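Local coordinates for uncharacterized protein from DUF364 family (Desulfitobacterium hafniense, PDB 3L5O) that is of unknown function but combines enolase-like and Rossmann-like folds around a probable active site with a possible role in heavy-metal chelation, at residues 46-50 and 95-100. Numbering follows the deposited sequence. Where two conformers were deposited one is given.
Sequences HSVIR and SIGLAA
S47 and I49, alternate residues of strand 46-50, both face helix 95-100. At the polar end, in the conformer of S95 described here, the OG of S47 donates a hydrogen bond to the OG of S95, 3.0 Å away, while the CG1 of I96 closes over the S47 hydroxyl, 3.5 Å from its OG. Two residues on, I49 extends alongside the helix: with CG1 anti to its own carbonyl carbon (chi1 -67°) and the chain extended beyond, CD1 lies 3.6 Å from the O of I96 and 3.8 Å from the CB of A100. Between the two, the methyl of A99 sits 3.7 Å from the O of S47 and 3.8 Å from the CG1 of I49; this small side chain lies where the segment axes, 36° from parallel, come within 7.0 Å. Helix 91-105 thus covers one face of the three-stranded antiparallel sheet of what is probably the enolase-like part; V48, directed away from helix 95-100, packs on F248 and V251 of helix 244-251. In the next shell, the same S95 OG hydrogen-bonds to the OD1 of N60 and the backbone O of V92, which compete for its one proton, and the ND2 of N60 bonds weakly to S47. L79 of helix 79-83 touches both I49 and A100.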
ATOM      1  N   HIS A  46       3.609 -11.586   1.760  1.00 55.29           N
ATOM      2  CA  HIS A  46       4.268 -10.290   1.872  1.00 54.41           C
ATOM      3  C   HIS A  46       5.776 -10.441   1.830  1.00 51.91           C
ATOM      4  O   HIS A  46       6.316 -11.497   2.133  1.00 51.15           O
ATOM      5  CB  HIS A  46       3.925  -9.553   3.179  1.00 54.51           C
ATOM      6  CG  HIS A  46       2.508  -9.069   3.277  1.00 62.52           C
ATOM      7  ND1 HIS A  46       1.555  -9.728   4.026  1.00 64.06           N
ATOM      8  CD2 HIS A  46       1.894  -7.979   2.757  1.00 61.44           C
ATOM      9  CE1 HIS A  46       0.413  -9.067   3.953  1.00 65.30           C
ATOM     10  NE2 HIS A  46       0.593  -8.003   3.191  1.00 68.23           N
ATOM     11  N   SER A  47       6.427  -9.346   1.444  1.00 48.90           N
ATOM     12  CA  SER A  47       7.841  -9.106   1.673  1.00 48.73           C
ATOM     13  C   SER A  47       7.946  -8.089   2.811  1.00 47.80           C
ATOM     14  O   SER A  47       7.076  -7.240   2.962  1.00 48.73           O
ATOM     15  CB  SER A  47       8.492  -8.549   0.409  1.00 48.49           C
ATOM     16  OG  SER A  47       8.643  -9.565  -0.579  1.00 52.14           O
ATOM     17  N   VAL A  48       8.997  -8.199   3.624  1.00 46.49           N
ATOM     18  CA  VAL A  48       9.182  -7.329   4.789  1.00 43.76           C
ATOM     19  C   VAL A  48      10.667  -6.917   4.939  1.00 43.59           C
ATOM     20  O   VAL A  48      11.583  -7.730   4.793  1.00 40.46           O
ATOM     21  CB  VAL A  48       8.571  -7.958   6.078  1.00 44.36           C
ATOM     22  CG1 VAL A  48       9.294  -9.219   6.479  1.00 47.42           C
ATOM     23  CG2 VAL A  48       8.555  -6.957   7.228  1.00 44.83           C
ATOM     24  N   ILE A  49      10.881  -5.629   5.196  1.00 42.64           N
ATOM     25  CA  ILE A  49      12.200  -5.070   5.438  1.00 41.95           C
ATOM     26  C   ILE A  49      12.210  -4.279   6.739  1.00 41.33           C
ATOM     27  O   ILE A  49      11.288  -3.555   7.023  1.00 41.40           O
ATOM     28  CB  ILE A  49      12.607  -4.167   4.240  1.00 42.35           C
ATOM     29  CG1 ILE A  49      12.798  -5.042   3.000  1.00 42.96           C
ATOM     30  CG2 ILE A  49      13.838  -3.348   4.549  1.00 45.21           C
ATOM     31  CD1 ILE A  49      13.474  -4.366   1.840  1.00 38.72           C
ATOM     32  N   ARG A  50      13.275  -4.455   7.519  1.00 42.47           N
ATOM     33  CA  ARG A  50      13.632  -3.589   8.641  1.00 41.99           C
ATOM     34  C   ARG A  50      14.806  -2.711   8.274  1.00 41.97           C
ATOM     35  O   ARG A  50      15.781  -3.201   7.732  1.00 39.78           O
ATOM     36  CB  ARG A  50      14.066  -4.415   9.845  1.00 39.83           C
ATOM     37  CG  ARG A  50      14.295  -3.562  11.085  1.00 41.50           C
ATOM     38  CD  ARG A  50      14.469  -4.367  12.379  1.00 44.35           C
ATOM     39  NE  ARG A  50      15.672  -5.216  12.372  1.00 42.24           N
ATOM     40  CZ  ARG A  50      16.914  -4.796  12.514  1.00 46.99           C
ATOM     41  NH1 ARG A  50      17.186  -3.507  12.663  1.00 50.15           N
ATOM     42  NH2 ARG A  50      17.914  -5.676  12.493  1.00 42.41           N
ATOM     43  N   SER A  95       7.656  -5.873  -4.901  1.00 40.24           N
ATOM     44  CA  SER A  95       7.108  -5.951  -3.543  0.50 41.27           C
ATOM     45  C   SER A  95       8.192  -5.659  -2.507  1.00 40.08           C
ATOM     46  O   SER A  95       7.941  -4.989  -1.539  1.00 39.67           O
ATOM     47  CB  SER A  95       6.413  -7.305  -3.278  0.50 41.68           C
ATOM     48  OG  SER A  95       7.339  -8.342  -2.976  0.50 42.16           O
ATOM     49  N   ILE A  96       9.408  -6.132  -2.750  1.00 41.64           N
ATOM     50  CA  ILE A  96      10.596  -5.825  -1.916  1.00 39.96           C
ATOM     51  C   ILE A  96      10.943  -4.335  -1.917  1.00 42.71           C
ATOM     52  O   ILE A  96      11.238  -3.759  -0.869  1.00 42.56           O
ATOM     53  CB  ILE A  96      11.777  -6.678  -2.427  1.00 40.45           C
ATOM     54  CG1 ILE A  96      11.470  -8.160  -2.143  1.00 43.98           C
ATOM     55  CG2 ILE A  96      13.086  -6.278  -1.806  1.00 44.10           C
ATOM     56  CD1 ILE A  96      12.459  -9.144  -2.768  1.00 48.43           C
ATOM     57  N   GLY A  97      10.910  -3.727  -3.099  1.00 38.30           N
ATOM     58  CA  GLY A  97      11.054  -2.297  -3.266  1.00 39.04           C
ATOM     59  C   GLY A  97      10.054  -1.507  -2.465  1.00 40.27           C
ATOM     60  O   GLY A  97      10.425  -0.523  -1.870  1.00 39.30           O
ATOM     61  N   LEU A  98       8.780  -1.910  -2.465  1.00 37.83           N
ATOM     62  CA  LEU A  98       7.792  -1.223  -1.637  1.00 40.16           C
ATOM     63  C   LEU A  98       8.020  -1.465  -0.135  1.00 40.91           C
ATOM     64  O   LEU A  98       7.842  -0.559   0.658  1.00 42.32           O
ATOM     65  CB  LEU A  98       6.359  -1.615  -2.040  1.00 41.36           C
ATOM     66  CG  LEU A  98       5.205  -0.925  -1.290  1.00 43.86           C
ATOM     67  CD1 LEU A  98       5.269   0.608  -1.371  1.00 43.22           C
ATOM     68  CD2 LEU A  98       3.885  -1.430  -1.854  1.00 42.53           C
ATOM     69  N   ALA A  99       8.403  -2.673   0.258  1.00 40.35           N
ATOM     70  CA  ALA A  99       8.815  -2.912   1.641  1.00 42.50           C
ATOM     71  C   ALA A  99       9.948  -1.946   2.104  1.00 42.65           C
ATOM     72  O   ALA A  99       9.870  -1.361   3.185  1.00 43.67           O
ATOM     73  CB  ALA A  99       9.196  -4.394   1.840  1.00 41.76           C
ATOM     74  N   ALA A 100      10.935  -1.705   1.242  1.00 40.49           N
ATOM     75  CA  ALA A 100      12.021  -0.793   1.527  1.00 39.76           C
ATOM     76  C   ALA A 100      11.515   0.649   1.654  1.00 42.81           C
ATOM     77  O   ALA A 100      11.871   1.354   2.592  1.00 44.43           O
ATOM     78  CB  ALA A 100      13.087  -0.870   0.422  1.00 41.40           C
TER